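Local coordinates for protein uronate isomerase (Caulobacter crescentus, PDB 2Q01) that catalyses the reversible isomerisation of D-glucuronate to D-fructuronate and of D-galacturonate to D-tagaturonate in pentose and glucuronate interconversion, at residues P333-Y338 against T361-T366; P255-A260 against I308-H313; H313-V318 against G329-M334; G173-L178 against P199-D204; D204-R209 against V279-A284. One frame throughout, in Å; residues are numbered along the deposited sequence.

Contact 1: P333-Y338 against T361-T366; sequences PMRTEY and TLDETT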
# COMPACT_ATOMS: atom_id res chain seq x y z
N PRO B 333 -1.11 -0.52 -15.20
CA PRO B 333 -0.36 -1.44 -14.33
C PRO B 333 -1.17 -2.63 -13.82
O PRO B 333 -2.39 -2.54 -13.67
CB PRO B 333 0.02 -0.55 -13.14
CG PRO B 333 -0.01 0.82 -13.67
CD PRO B 333 -1.13 0.84 -14.65
N MET B 334 -0.47 -3.72 -13.57
CA MET B 334 -1.05 -4.94 -13.02
C MET B 334 -0.41 -5.25 -11.68
O MET B 334 0.71 -4.82 -11.42
CB MET B 334 -0.79 -6.13 -13.95
CG MET B 334 -1.48 -6.07 -15.29
SD MET B 334 -1.24 -7.59 -16.22
CE MET B 334 0.46 -7.43 -16.74
N ARG B 335 -1.13 -6.01 -10.86
CA ARG B 335 -0.59 -6.58 -9.63
C ARG B 335 0.56 -7.51 -10.03
O ARG B 335 0.39 -8.38 -10.88
CB ARG B 335 -1.72 -7.33 -8.91
CG ARG B 335 -1.30 -8.25 -7.77
CD ARG B 335 -2.53 -8.77 -7.04
NE ARG B 335 -3.59 -9.18 -7.96
CZ ARG B 335 -4.88 -9.27 -7.65
NH1 ARG B 335 -5.31 -8.98 -6.42
NH2 ARG B 335 -5.75 -9.64 -8.57
N THR B 336 1.74 -7.28 -9.45
CA THR B 336 2.96 -7.97 -9.85
C THR B 336 3.61 -8.76 -8.70
O THR B 336 3.55 -8.34 -7.54
CB THR B 336 3.97 -6.97 -10.47
OG1 THR B 336 3.27 -6.12 -11.40
CG2 THR B 336 5.09 -7.68 -11.22
N GLU B 337 4.21 -9.90 -9.04
CA GLU B 337 4.82 -10.82 -8.08
C GLU B 337 6.29 -11.02 -8.43
O GLU B 337 6.64 -11.14 -9.61
CB GLU B 337 4.08 -12.16 -8.12
CG GLU B 337 4.03 -12.92 -6.80
CD GLU B 337 5.31 -13.69 -6.48
OE1 GLU B 337 5.63 -13.83 -5.28
OE2 GLU B 337 5.99 -14.17 -7.43
N TYR B 338 7.15 -11.06 -7.41
CA TYR B 338 8.60 -11.18 -7.61
C TYR B 338 9.23 -12.38 -6.91
O TYR B 338 10.19 -12.96 -7.41
CB TYR B 338 9.33 -9.89 -7.18
CG TYR B 338 9.03 -8.69 -8.06
CD1 TYR B 338 9.83 -8.40 -9.16
CD2 TYR B 338 7.94 -7.86 -7.78
CE1 TYR B 338 9.55 -7.30 -9.97
CE2 TYR B 338 7.65 -6.78 -8.59
CZ TYR B 338 8.45 -6.50 -9.68
OH TYR B 338 8.15 -5.42 -10.46
N THR B 361 9.16 -1.67 -10.80
CA THR B 361 7.80 -2.09 -10.54
C THR B 361 6.78 -1.01 -10.92
O THR B 361 7.09 0.18 -10.97
CB THR B 361 7.60 -2.56 -9.08
OG1 THR B 361 6.53 -3.51 -9.01
CG2 THR B 361 7.30 -1.40 -8.14
N LEU B 362 5.56 -1.46 -11.21
CA LEU B 362 4.40 -0.60 -11.40
C LEU B 362 3.46 -0.81 -10.21
O LEU B 362 2.44 -0.14 -10.07
CB LEU B 362 3.71 -0.96 -12.71
CG LEU B 362 3.70 0.01 -13.89
CD1 LEU B 362 4.72 1.10 -13.76
CD2 LEU B 362 3.84 -0.74 -15.22
N ASP B 363 3.84 -1.75 -9.36
CA ASP B 363 3.08 -2.13 -8.19
C ASP B 363 3.83 -1.70 -6.93
O ASP B 363 4.69 -2.45 -6.43
CB ASP B 363 2.86 -3.65 -8.22
CG ASP B 363 1.80 -4.11 -7.23
OD1 ASP B 363 1.11 -3.27 -6.62
OD2 ASP B 363 1.66 -5.34 -7.07
N GLU B 364 3.49 -0.52 -6.42
CA GLU B 364 4.12 0.09 -5.23
C GLU B 364 4.07 -0.75 -3.97
O GLU B 364 4.87 -0.55 -3.04
CB GLU B 364 3.48 1.44 -4.91
CG GLU B 364 3.83 2.56 -5.86
CD GLU B 364 3.29 3.90 -5.39
OE1 GLU B 364 4.10 4.78 -5.05
OE2 GLU B 364 2.05 4.06 -5.34
N THR B 365 3.14 -1.69 -3.93
CA THR B 365 2.93 -2.57 -2.78
C THR B 365 4.06 -3.59 -2.59
O THR B 365 4.21 -4.17 -1.51
CB THR B 365 1.57 -3.25 -2.86
OG1 THR B 365 1.53 -4.15 -3.97
CG2 THR B 365 0.47 -2.20 -3.03
N THR B 366 4.85 -3.79 -3.64
CA THR B 366 5.97 -4.73 -3.63
C THR B 366 7.27 -4.12 -3.10
O THR B 366 8.26 -4.84 -2.94
CB THR B 366 6.25 -5.32 -5.03
OG1 THR B 366 6.61 -4.26 -5.93
CG2 THR B 366 5.03 -6.05 -5.57
O HOH W 1 5.03 -4.15 -11.88
O HOH W 2 1.45 -7.21 -5.43
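This is a buried, mainly polar loop-to-loop contact, in which Thr336 and Tyr338 meet Asp363 and Thr361. The segment 333-338 follows strand 332-333, while 361-366 leaves barrel strand 357-359 and leads toward helix 366-375. The central bond runs from Thr336 N to Asp363 OD2, 3.1 Å long and nearly straight at 173°. It meets the oxygen on its anti side, but 34° out of the carboxylate plane. CG of Asp363 stands anti to its own backbone N (chi1 -166°), which extends the carboxylate toward the other loop. Thr336 OG1 donates to Met334 O at 2.9 Å and accepts from a water 2.7 Å away, and that water accepts a hydrogen bond from Leu362 N (2.8 Å); one hydroxyl thereby links its own loop to the opposite backbone. Further along, Thr361 OG1 donates to Tyr338 OH (2.9 Å), arriving at the ring edge near its plane, and accepts from Asp363 N in an ST turn. The phenol also bonds Phe360 O. The apolar end is small: Pro333 CB rests on Leu362 CB at 3.7 Å, the two side chains crossing at about a right angle. While Asp363 OD2 faces Thr336 N, OD1 takes both Thr365 OG1 (2.8 Å) and Arg369 of the second subunit, whose charge would probably favour the ionised carboxylate.

Contact 2: P255-A260 against I308-H313; sequences PTAATA and IHPGSH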
# COMPACT_ATOMS: atom_id res chain seq x y z
N PRO B 255 5.07 -8.96 -19.40
CA PRO B 255 3.86 -8.90 -18.56
C PRO B 255 4.10 -9.29 -17.10
O PRO B 255 3.44 -8.77 -16.20
CB PRO B 255 2.92 -9.92 -19.21
CG PRO B 255 3.41 -10.08 -20.59
CD PRO B 255 4.89 -9.91 -20.52
N THR B 256 5.03 -10.22 -16.87
CA THR B 256 5.33 -10.69 -15.53
C THR B 256 6.82 -10.63 -15.26
O THR B 256 7.62 -10.39 -16.18
CB THR B 256 4.88 -12.15 -15.34
OG1 THR B 256 5.53 -12.99 -16.30
CG2 THR B 256 3.36 -12.29 -15.46
N ALA B 257 7.20 -10.86 -14.01
CA ALA B 257 8.61 -10.93 -13.63
C ALA B 257 9.13 -12.37 -13.67
O ALA B 257 10.24 -12.65 -13.21
CB ALA B 257 8.81 -10.33 -12.24
N ALA B 258 8.32 -13.27 -14.23
CA ALA B 258 8.57 -14.71 -14.21
C ALA B 258 9.88 -15.07 -14.89
O ALA B 258 10.18 -14.54 -15.96
CB ALA B 258 7.43 -15.46 -14.86
N THR B 259 10.66 -15.92 -14.24
CA THR B 259 11.89 -16.49 -14.81
C THR B 259 11.78 -18.02 -14.78
O THR B 259 10.97 -18.58 -14.05
CB THR B 259 13.16 -16.05 -14.04
OG1 THR B 259 13.13 -16.56 -12.71
CG2 THR B 259 13.28 -14.53 -14.00
N ALA B 260 12.60 -18.70 -15.59
CA ALA B 260 12.61 -20.17 -15.61
C ALA B 260 14.03 -20.71 -15.76
O ALA B 260 14.93 -19.99 -16.18
CB ALA B 260 11.72 -20.70 -16.72
N ILE B 308 14.74 -5.23 -15.57
CA ILE B 308 13.42 -5.83 -15.71
C ILE B 308 12.33 -4.82 -15.36
O ILE B 308 12.26 -4.31 -14.23
CB ILE B 308 13.30 -7.14 -14.89
CG1 ILE B 308 14.41 -8.12 -15.29
CG2 ILE B 308 11.91 -7.78 -15.08
CD1 ILE B 308 14.58 -9.30 -14.35
N HIS B 309 11.50 -4.52 -16.36
CA HIS B 309 10.35 -3.62 -16.26
C HIS B 309 9.03 -4.39 -16.41
O HIS B 309 8.39 -4.31 -17.47
CB HIS B 309 10.41 -2.59 -17.39
CG HIS B 309 11.33 -1.44 -17.13
ND1 HIS B 309 12.60 -1.37 -17.66
CD2 HIS B 309 11.16 -0.30 -16.42
CE1 HIS B 309 13.18 -0.24 -17.27
NE2 HIS B 309 12.32 0.42 -16.52
N PRO B 310 8.60 -5.13 -15.37
CA PRO B 310 7.41 -5.94 -15.60
C PRO B 310 6.09 -5.30 -15.14
O PRO B 310 6.09 -4.31 -14.40
CB PRO B 310 7.69 -7.18 -14.76
CG PRO B 310 8.53 -6.66 -13.60
CD PRO B 310 9.12 -5.34 -14.01
N GLY B 311 4.98 -5.89 -15.59
CA GLY B 311 3.68 -5.67 -14.96
C GLY B 311 2.76 -4.67 -15.62
O GLY B 311 1.85 -4.14 -14.98
N SER B 312 2.97 -4.43 -16.91
CA SER B 312 2.10 -3.53 -17.65
C SER B 312 1.12 -4.30 -18.54
O SER B 312 1.52 -5.13 -19.36
CB SER B 312 2.94 -2.56 -18.49
OG SER B 312 2.11 -1.62 -19.14
N HIS B 313 -0.17 -4.04 -18.33
CA HIS B 313 -1.23 -4.52 -19.21
C HIS B 313 -1.28 -3.58 -20.40
O HIS B 313 -2.00 -2.58 -20.37
CB HIS B 313 -2.57 -4.47 -18.48
CG HIS B 313 -3.66 -5.26 -19.15
ND1 HIS B 313 -4.16 -4.93 -20.40
CD2 HIS B 313 -4.36 -6.34 -18.74
CE1 HIS B 313 -5.10 -5.79 -20.73
NE2 HIS B 313 -5.25 -6.65 -19.74
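Pro310 packs against Thr256 and Ala257 where two loops leave neighbouring parallel strands of the TIM-barrel, 249-252 and 305-308. Helices 264-276 and 281-302 run between those strands, so the contact joins the loops that follow two strands linked by a helical crossover. The tight part centres on the Pro310 ring. Its CB lies 3.5 Å from Thr256 O, and its CG lies 3.9 Å from Ala257 CB, so one edge of the pyrrolidine is set against a carbonyl and a methyl in turn. The ring also touches Tyr338, which closes it in from the loop 333-338.

The looser side begins at Pro255 and Thr256, both partly exposed, whose CB atoms point away from Pro310 and Gly311. The Pro255 ring turns from the other segment and touches Arg288 of helix 281-302. Thr256 OG1 bonds Glu285 of the same helix and accepts a weak bond from Ala258 N at 3.5 Å. What Pro255 does bring to the contact is its backbone carbonyl, directed inward at the glycine after Pro310. Gly311 has a positive phi of 100°, and its backbone comes within 4.8 Å of Pro255, CA to CA. There Gly311 CA makes a CA-H...O contact with Pro255 O at 3.3 Å, with an angle at the hydrogen of 139°.

Contact 3: H313-V318 against G329-M334; sequences HRNHNV and GADIPM
Ile332 sits on one face of the His316 ring: its CG1 is 4.2 Å from the ring centroid and 28° off the normal, a CH-pi contact. The same imidazole turns its CD2 toward a face of the His313 ring, 3.5 Å above that plane and offset toward the rim, so the two histidines meet edge-to-face. CG of His316 is anti to its backbone N (chi1 -168°), which brings a face of the ring against Ile332. Its nitrogens are used across the subunit interface, ND1 by the hydroxyl of Tyr378 and NE2 by Val339 O, both of the second subunit. At the edge of the Arg314 guanidinium lies Asp331 OD2; NH1 is 3.9 Å from that oxygen, a long salt bridge, and the two planes stand almost perpendicular.

The other carboxylate oxygen is held more firmly. Asn315 N reaches Asp331 OD1 at 2.9 Å in a practically straight bond of 178°, on the anti side but tilted out of the carboxylate plane. Backbone bonds complete the seam: His313 N to Ile332 O at 2.8 Å, Ile332 N to His313 O at 3.1 Å, and His316 N to Ala330 O at 2.9 Å. The reciprocal His313-Ile332 bonds define an antiparallel hydrogen-bonded pair. Together these features describe a small two-stranded antiparallel excursion, 312-313 with 332-333, whose connection contains helix 318-323 and which stands apart from the parallel barrel strands and helps form the subunit interface.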
# COMPACT_ATOMS: atom_id res chain seq x y z
N HIS B 313 -0.17 -4.04 -18.33
CA HIS B 313 -1.23 -4.52 -19.21
C HIS B 313 -1.28 -3.58 -20.40
O HIS B 313 -2.00 -2.58 -20.37
CB HIS B 313 -2.57 -4.47 -18.48
CG HIS B 313 -3.66 -5.26 -19.15
ND1 HIS B 313 -4.16 -4.93 -20.40
CD2 HIS B 313 -4.36 -6.34 -18.74
CE1 HIS B 313 -5.10 -5.79 -20.73
NE2 HIS B 313 -5.25 -6.65 -19.74
N ARG B 314 -0.53 -3.91 -21.44
CA ARG B 314 -0.42 -3.04 -22.60
C ARG B 314 -1.66 -3.12 -23.47
O ARG B 314 -2.29 -4.18 -23.56
CB ARG B 314 0.85 -3.34 -23.40
CG ARG B 314 2.11 -3.15 -22.56
CD ARG B 314 3.38 -3.12 -23.39
NE ARG B 314 4.57 -3.16 -22.54
CZ ARG B 314 5.15 -2.09 -21.99
NH1 ARG B 314 4.66 -0.87 -22.19
NH2 ARG B 314 6.22 -2.24 -21.22
N ASN B 315 -2.00 -1.99 -24.08
CA ASN B 315 -3.08 -1.87 -25.06
C ASN B 315 -4.44 -2.29 -24.50
O ASN B 315 -5.17 -3.06 -25.11
CB ASN B 315 -2.74 -2.63 -26.35
CG ASN B 315 -1.37 -2.26 -26.89
OD1 ASN B 315 -1.03 -1.08 -27.01
ND2 ASN B 315 -0.57 -3.27 -27.22
N HIS B 316 -4.74 -1.77 -23.31
CA HIS B 316 -5.96 -2.08 -22.57
C HIS B 316 -7.22 -1.62 -23.32
O HIS B 316 -8.25 -2.30 -23.28
CB HIS B 316 -5.89 -1.44 -21.19
CG HIS B 316 -6.94 -1.91 -20.24
ND1 HIS B 316 -8.16 -1.27 -20.11
CD2 HIS B 316 -6.96 -2.94 -19.37
CE1 HIS B 316 -8.89 -1.90 -19.20
NE2 HIS B 316 -8.18 -2.91 -18.74
N ASN B 317 -7.13 -0.48 -23.99
CA ASN B 317 -8.18 0.01 -24.87
C ASN B 317 -8.03 -0.69 -26.21
O ASN B 317 -7.08 -0.41 -26.96
CB ASN B 317 -8.08 1.52 -25.03
CG ASN B 317 -9.39 2.18 -25.45
OD1 ASN B 317 -9.78 3.20 -24.89
ND2 ASN B 317 -10.06 1.62 -26.46
N VAL B 318 -8.95 -1.61 -26.50
CA VAL B 318 -8.89 -2.43 -27.71
C VAL B 318 -9.24 -1.61 -28.95
O VAL B 318 -8.57 -1.72 -29.98
CB VAL B 318 -9.80 -3.69 -27.60
CG1 VAL B 318 -9.60 -4.62 -28.80
CG2 VAL B 318 -9.51 -4.45 -26.31
N GLY B 329 -1.29 5.67 -24.43
CA GLY B 329 -1.72 6.00 -23.08
C GLY B 329 -2.78 5.09 -22.50
O GLY B 329 -3.52 5.47 -21.60
N ALA B 330 -2.86 3.86 -23.01
CA ALA B 330 -3.82 2.90 -22.49
C ALA B 330 -3.14 1.66 -21.93
O ALA B 330 -3.69 0.58 -21.99
CB ALA B 330 -4.82 2.53 -23.56
N ASP B 331 -1.94 1.84 -21.37
CA ASP B 331 -1.21 0.74 -20.71
C ASP B 331 -1.34 0.89 -19.20
O ASP B 331 -0.79 1.81 -18.61
CB ASP B 331 0.26 0.70 -21.14
CG ASP B 331 0.45 0.75 -22.66
OD1 ASP B 331 -0.46 0.35 -23.42
OD2 ASP B 331 1.52 1.20 -23.11
N ILE B 332 -2.08 -0.04 -18.59
CA ILE B 332 -2.47 0.04 -17.19
C ILE B 332 -1.63 -0.95 -16.37
O ILE B 332 -1.41 -2.07 -16.82
CB ILE B 332 -4.00 -0.28 -17.02
CG1 ILE B 332 -4.86 0.43 -18.08
CG2 ILE B 332 -4.50 0.04 -15.61
CD1 ILE B 332 -4.85 1.98 -18.03
N PRO B 333 -1.11 -0.52 -15.20
CA PRO B 333 -0.36 -1.44 -14.33
C PRO B 333 -1.17 -2.63 -13.82
O PRO B 333 -2.39 -2.54 -13.67
CB PRO B 333 0.02 -0.55 -13.14
CG PRO B 333 -0.01 0.82 -13.67
CD PRO B 333 -1.13 0.84 -14.65
N MET B 334 -0.47 -3.72 -13.57
CA MET B 334 -1.05 -4.94 -13.02
C MET B 334 -0.41 -5.25 -11.68
O MET B 334 0.71 -4.82 -11.42
CB MET B 334 -0.79 -6.13 -13.95
CG MET B 334 -1.48 -6.07 -15.29
SD MET B 334 -1.24 -7.59 -16.22
CE MET B 334 0.46 -7.43 -16.74
O HOH W 3 1.49 -0.03 -25.74

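Contact 4: G173-L178 against P199-D204; sequences GPHESL and PDAVID
His175 meets Ala201 and Val202, joining loops that follow adjacent parallel strands, 165-169 and 192-194, of the barrel fold; helix 179-186 lies between them in a beta-alpha-beta unit. From CB the side chain sets CG between its backbone N and carbonyl carbon (chi1 59°). This folds the ring back over its own turn, with Glu176 CG 4.1 Å above one face. ND1 comes next, 4.5 Å from Val202 CG1, a buried nitrogen with no polar partner in the model. At the tip, CE1 lies 3.7 Å from Ala201 CB, a methyl that stands oblique to the ring. Beside it Pro174 adds a second apolar contact. Its carbonyl oxygen bonds Arg238 and Thr220, while its ring crosses that of Pro199, CD lying 3.7 Å from Pro199 CA and CG 4.0 Å from Pro199 CB. The same Pro174 CG also touches Val202 CG2 at 4.1 Å.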
# COMPACT_ATOMS: atom_id res chain seq x y z
N GLY B 173 15.53 -2.34 -30.36
CA GLY B 173 15.49 -3.80 -30.42
C GLY B 173 16.59 -4.35 -31.31
O GLY B 173 17.22 -3.60 -32.05
N PRO B 174 16.81 -5.68 -31.27
CA PRO B 174 17.83 -6.38 -32.06
C PRO B 174 17.53 -6.39 -33.55
O PRO B 174 18.43 -6.62 -34.36
CB PRO B 174 17.78 -7.82 -31.52
CG PRO B 174 16.91 -7.79 -30.33
CD PRO B 174 16.03 -6.61 -30.44
N HIS B 175 16.27 -6.15 -33.90
CA HIS B 175 15.80 -6.11 -35.27
C HIS B 175 15.98 -4.76 -35.97
O HIS B 175 15.92 -4.70 -37.20
CB HIS B 175 14.33 -6.56 -35.35
CG HIS B 175 13.40 -5.71 -34.54
ND1 HIS B 175 13.23 -5.87 -33.18
CD2 HIS B 175 12.56 -4.71 -34.91
CE1 HIS B 175 12.34 -5.00 -32.74
NE2 HIS B 175 11.92 -4.28 -33.77
N GLU B 176 16.20 -3.69 -35.21
CA GLU B 176 16.46 -2.37 -35.81
C GLU B 176 17.94 -2.01 -35.91
O GLU B 176 18.77 -2.58 -35.19
CB GLU B 176 15.65 -1.25 -35.13
CG GLU B 176 15.12 -1.59 -33.74
CD GLU B 176 14.05 -0.62 -33.27
OE1 GLU B 176 13.55 0.17 -34.10
OE2 GLU B 176 13.72 -0.64 -32.07
N SER B 177 18.26 -1.06 -36.80
CA SER B 177 19.65 -0.67 -37.05
C SER B 177 20.15 0.37 -36.05
O SER B 177 19.38 1.16 -35.51
CB SER B 177 19.83 -0.16 -38.48
OG SER B 177 19.29 1.14 -38.65
N LEU B 178 21.46 0.35 -35.83
CA LEU B 178 22.12 1.32 -34.96
C LEU B 178 22.80 2.41 -35.82
O LEU B 178 23.88 2.92 -35.50
CB LEU B 178 23.11 0.62 -34.03
CG LEU B 178 22.46 -0.41 -33.10
CD1 LEU B 178 23.53 -1.17 -32.34
CD2 LEU B 178 21.49 0.26 -32.13
N PRO B 199 15.04 -6.72 -26.35
CA PRO B 199 14.67 -7.82 -27.25
C PRO B 199 13.20 -8.24 -27.25
O PRO B 199 12.86 -9.25 -27.88
CB PRO B 199 15.56 -8.97 -26.76
CG PRO B 199 15.76 -8.70 -25.32
CD PRO B 199 15.69 -7.21 -25.12
N ASP B 200 12.34 -7.46 -26.59
CA ASP B 200 10.92 -7.78 -26.37
C ASP B 200 10.13 -8.29 -27.57
O ASP B 200 9.31 -9.20 -27.43
CB ASP B 200 10.19 -6.55 -25.80
CG ASP B 200 10.61 -6.22 -24.38
OD1 ASP B 200 11.48 -6.92 -23.81
OD2 ASP B 200 10.05 -5.25 -23.83
N ALA B 201 10.37 -7.71 -28.75
CA ALA B 201 9.62 -8.07 -29.95
C ALA B 201 9.98 -9.44 -30.54
O ALA B 201 9.17 -10.04 -31.24
CB ALA B 201 9.74 -6.97 -31.00
N VAL B 202 11.20 -9.92 -30.27
CA VAL B 202 11.63 -11.24 -30.76
C VAL B 202 11.60 -12.29 -29.65
O VAL B 202 12.13 -13.40 -29.80
CB VAL B 202 13.02 -11.20 -31.47
CG1 VAL B 202 12.98 -10.30 -32.69
CG2 VAL B 202 14.12 -10.74 -30.52
N ILE B 203 10.99 -11.93 -28.53
CA ILE B 203 10.86 -12.82 -27.37
C ILE B 203 9.39 -13.10 -27.06
O ILE B 203 9.02 -14.24 -26.76
CB ILE B 203 11.62 -12.27 -26.13
CG1 ILE B 203 13.13 -12.26 -26.41
CG2 ILE B 203 11.28 -13.07 -24.86
CD1 ILE B 203 14.02 -12.01 -25.21
N ASP B 204 8.55 -12.07 -27.17
CA ASP B 204 7.11 -12.24 -26.96
C ASP B 204 6.45 -12.71 -28.25
O ASP B 204 6.34 -11.95 -29.21
CB ASP B 204 6.48 -10.94 -26.47
CG ASP B 204 5.09 -11.14 -25.86
OD1 ASP B 204 4.50 -10.14 -25.39
OD2 ASP B 204 4.59 -12.28 -25.86

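Contact 5: D204-R209 against V279-A284; sequences DFEDER and VTPEKA
Asp204 OD2, at the turn that brings Phe205 and Glu206 against Val279 and Ala284, is gripped twice: by Glu206 N at 3.0 Å, closing an Asx turn, and by Arg288 in a salt bridge. The backbone N-H arrives from above the carboxylate plane, 56° out of it. NH2 of Arg288 also pairs with Glu206 OE1, so a single guanidinium nitrogen serves both acids and probably offsets part of their negative charge.

Between the two segments no direct hydrogen bond forms. Instead a water accepts from Phe205 N at 3.0 Å and donates to Ala284 O at 2.9 Å, lying in the ring plane at the edge of Phe205. The rest is packing. The Glu206 chain, extended beyond CG (chi2 175°), crosses the first turn of the helix, at about a right angle to Pro281, with OE1 3.6 Å from Ala284 CB and OE2 3.7 Å from Pro281 CA. Phe205 meets the other segment through its CB, 3.9 Å from Val279 CG1, while its ring leads away.

Thr280 caps the N-terminus of helix 281-302 by accepting from Lys283 N at 3.3 Å. That helix lies beside Phe205, whose ring meets Phe287 edge-to-face, Phe214 of helix 210-221, and Leu274 of helix 264-276.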
# COMPACT_ATOMS: atom_id res chain seq x y z
N ASP B 204 8.55 -12.07 -27.17
CA ASP B 204 7.11 -12.24 -26.96
C ASP B 204 6.45 -12.71 -28.25
O ASP B 204 6.34 -11.95 -29.21
CB ASP B 204 6.48 -10.94 -26.47
CG ASP B 204 5.09 -11.14 -25.86
OD1 ASP B 204 4.50 -10.14 -25.39
OD2 ASP B 204 4.59 -12.28 -25.86
N PHE B 205 6.00 -13.97 -28.25
CA PHE B 205 5.25 -14.53 -29.38
C PHE B 205 3.79 -14.05 -29.42
O PHE B 205 3.12 -14.19 -30.45
CB PHE B 205 5.32 -16.06 -29.36
CG PHE B 205 6.58 -16.63 -29.96
CD1 PHE B 205 7.67 -16.94 -29.16
CD2 PHE B 205 6.67 -16.88 -31.33
CE1 PHE B 205 8.84 -17.48 -29.70
CE2 PHE B 205 7.84 -17.41 -31.88
CZ PHE B 205 8.92 -17.72 -31.06
N GLU B 206 3.30 -13.49 -28.32
CA GLU B 206 1.96 -12.90 -28.27
C GLU B 206 1.94 -11.45 -28.76
O GLU B 206 0.87 -10.84 -28.88
CB GLU B 206 1.37 -12.97 -26.85
CG GLU B 206 0.85 -14.35 -26.46
CD GLU B 206 0.40 -14.42 -25.02
OE1 GLU B 206 1.25 -14.22 -24.11
OE2 GLU B 206 -0.80 -14.67 -24.79
N ASP B 207 3.12 -10.89 -29.03
CA ASP B 207 3.25 -9.57 -29.63
C ASP B 207 2.82 -9.69 -31.08
O ASP B 207 3.25 -10.60 -31.78
CB ASP B 207 4.71 -9.10 -29.54
CG ASP B 207 4.85 -7.59 -29.50
OD1 ASP B 207 4.14 -6.89 -30.26
OD2 ASP B 207 5.68 -7.10 -28.71
N GLU B 208 1.96 -8.77 -31.53
CA GLU B 208 1.40 -8.85 -32.88
C GLU B 208 2.42 -8.54 -33.98
O GLU B 208 2.31 -9.03 -35.10
CB GLU B 208 0.14 -7.98 -33.03
CG GLU B 208 0.36 -6.46 -33.11
CD GLU B 208 0.60 -5.80 -31.75
OE1 GLU B 208 0.31 -6.42 -30.70
OE2 GLU B 208 1.07 -4.64 -31.73
N ARG B 209 3.43 -7.74 -33.63
CA ARG B 209 4.46 -7.32 -34.57
C ARG B 209 5.72 -8.19 -34.49
O ARG B 209 6.78 -7.81 -35.00
CB ARG B 209 4.78 -5.83 -34.37
CG ARG B 209 5.23 -5.48 -32.97
CD ARG B 209 4.89 -4.04 -32.61
NE ARG B 209 5.01 -3.82 -31.17
CZ ARG B 209 6.13 -3.45 -30.55
NH1 ARG B 209 7.26 -3.26 -31.23
NH2 ARG B 209 6.13 -3.28 -29.24
N VAL B 279 1.21 -21.10 -30.31
CA VAL B 279 1.34 -20.05 -29.31
C VAL B 279 0.14 -20.11 -28.36
O VAL B 279 -0.94 -19.61 -28.69
CB VAL B 279 1.45 -18.64 -29.96
CG1 VAL B 279 1.80 -17.58 -28.92
CG2 VAL B 279 2.48 -18.63 -31.10
N THR B 280 0.34 -20.74 -27.20
CA THR B 280 -0.64 -20.72 -26.12
C THR B 280 -0.13 -19.75 -25.07
O THR B 280 1.09 -19.61 -24.92
CB THR B 280 -0.86 -22.13 -25.49
OG1 THR B 280 0.31 -22.54 -24.78
CG2 THR B 280 -1.20 -23.17 -26.56
N PRO B 281 -1.03 -19.05 -24.34
CA PRO B 281 -0.61 -18.09 -23.31
C PRO B 281 0.38 -18.65 -22.28
O PRO B 281 1.25 -17.92 -21.80
CB PRO B 281 -1.92 -17.71 -22.63
CG PRO B 281 -2.96 -17.93 -23.67
CD PRO B 281 -2.51 -19.12 -24.43
N GLU B 282 0.25 -19.94 -21.96
CA GLU B 282 1.14 -20.65 -21.03
C GLU B 282 2.54 -20.85 -21.60
O GLU B 282 3.53 -20.69 -20.87
CB GLU B 282 0.55 -22.01 -20.63
CG GLU B 282 -0.82 -21.96 -19.92
CD GLU B 282 -2.01 -21.84 -20.87
OE1 GLU B 282 -2.99 -21.15 -20.51
OE2 GLU B 282 -1.97 -22.42 -21.98
N LYS B 283 2.62 -21.21 -22.88
CA LYS B 283 3.91 -21.45 -23.55
C LYS B 283 4.67 -20.15 -23.82
O LYS B 283 5.90 -20.12 -23.72
CB LYS B 283 3.70 -22.22 -24.86
CG LYS B 283 3.58 -23.73 -24.70
CD LYS B 283 3.34 -24.38 -26.06
CE LYS B 283 3.30 -25.89 -25.96
NZ LYS B 283 2.97 -26.51 -27.27
N ALA B 284 3.93 -19.10 -24.17
CA ALA B 284 4.50 -17.78 -24.43
C ALA B 284 5.08 -17.15 -23.16
O ALA B 284 6.15 -16.53 -23.21
CB ALA B 284 3.45 -16.87 -25.07
O HOH W 4 6.79 -15.67 -25.93

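Overall arrangement
Contacts 1, 2 and 4 are buried, contact 3 partly so, and contact 5 lies at the surface, its centre about 24 Å from that of the chain. Contacts 1, 2 and 3 form a connected group: 1 and 3 share Pro333 and Met334, 2 and 3 share His313, and Met334 N probably bonds Gly311 O (2.7 Å). Contacts 4 and 5 share Asp204 and stand about 15 Å apart, centre to centre. Chemistry follows position. Contacts 1 and 3, facing the second subunit, use carboxylates and backbone bonds; contacts 2 and 4, between successive barrel loops, rely on proline packing; contact 5 combines a bridging water, acids paired with Arg288 and apolar packing at a helix start.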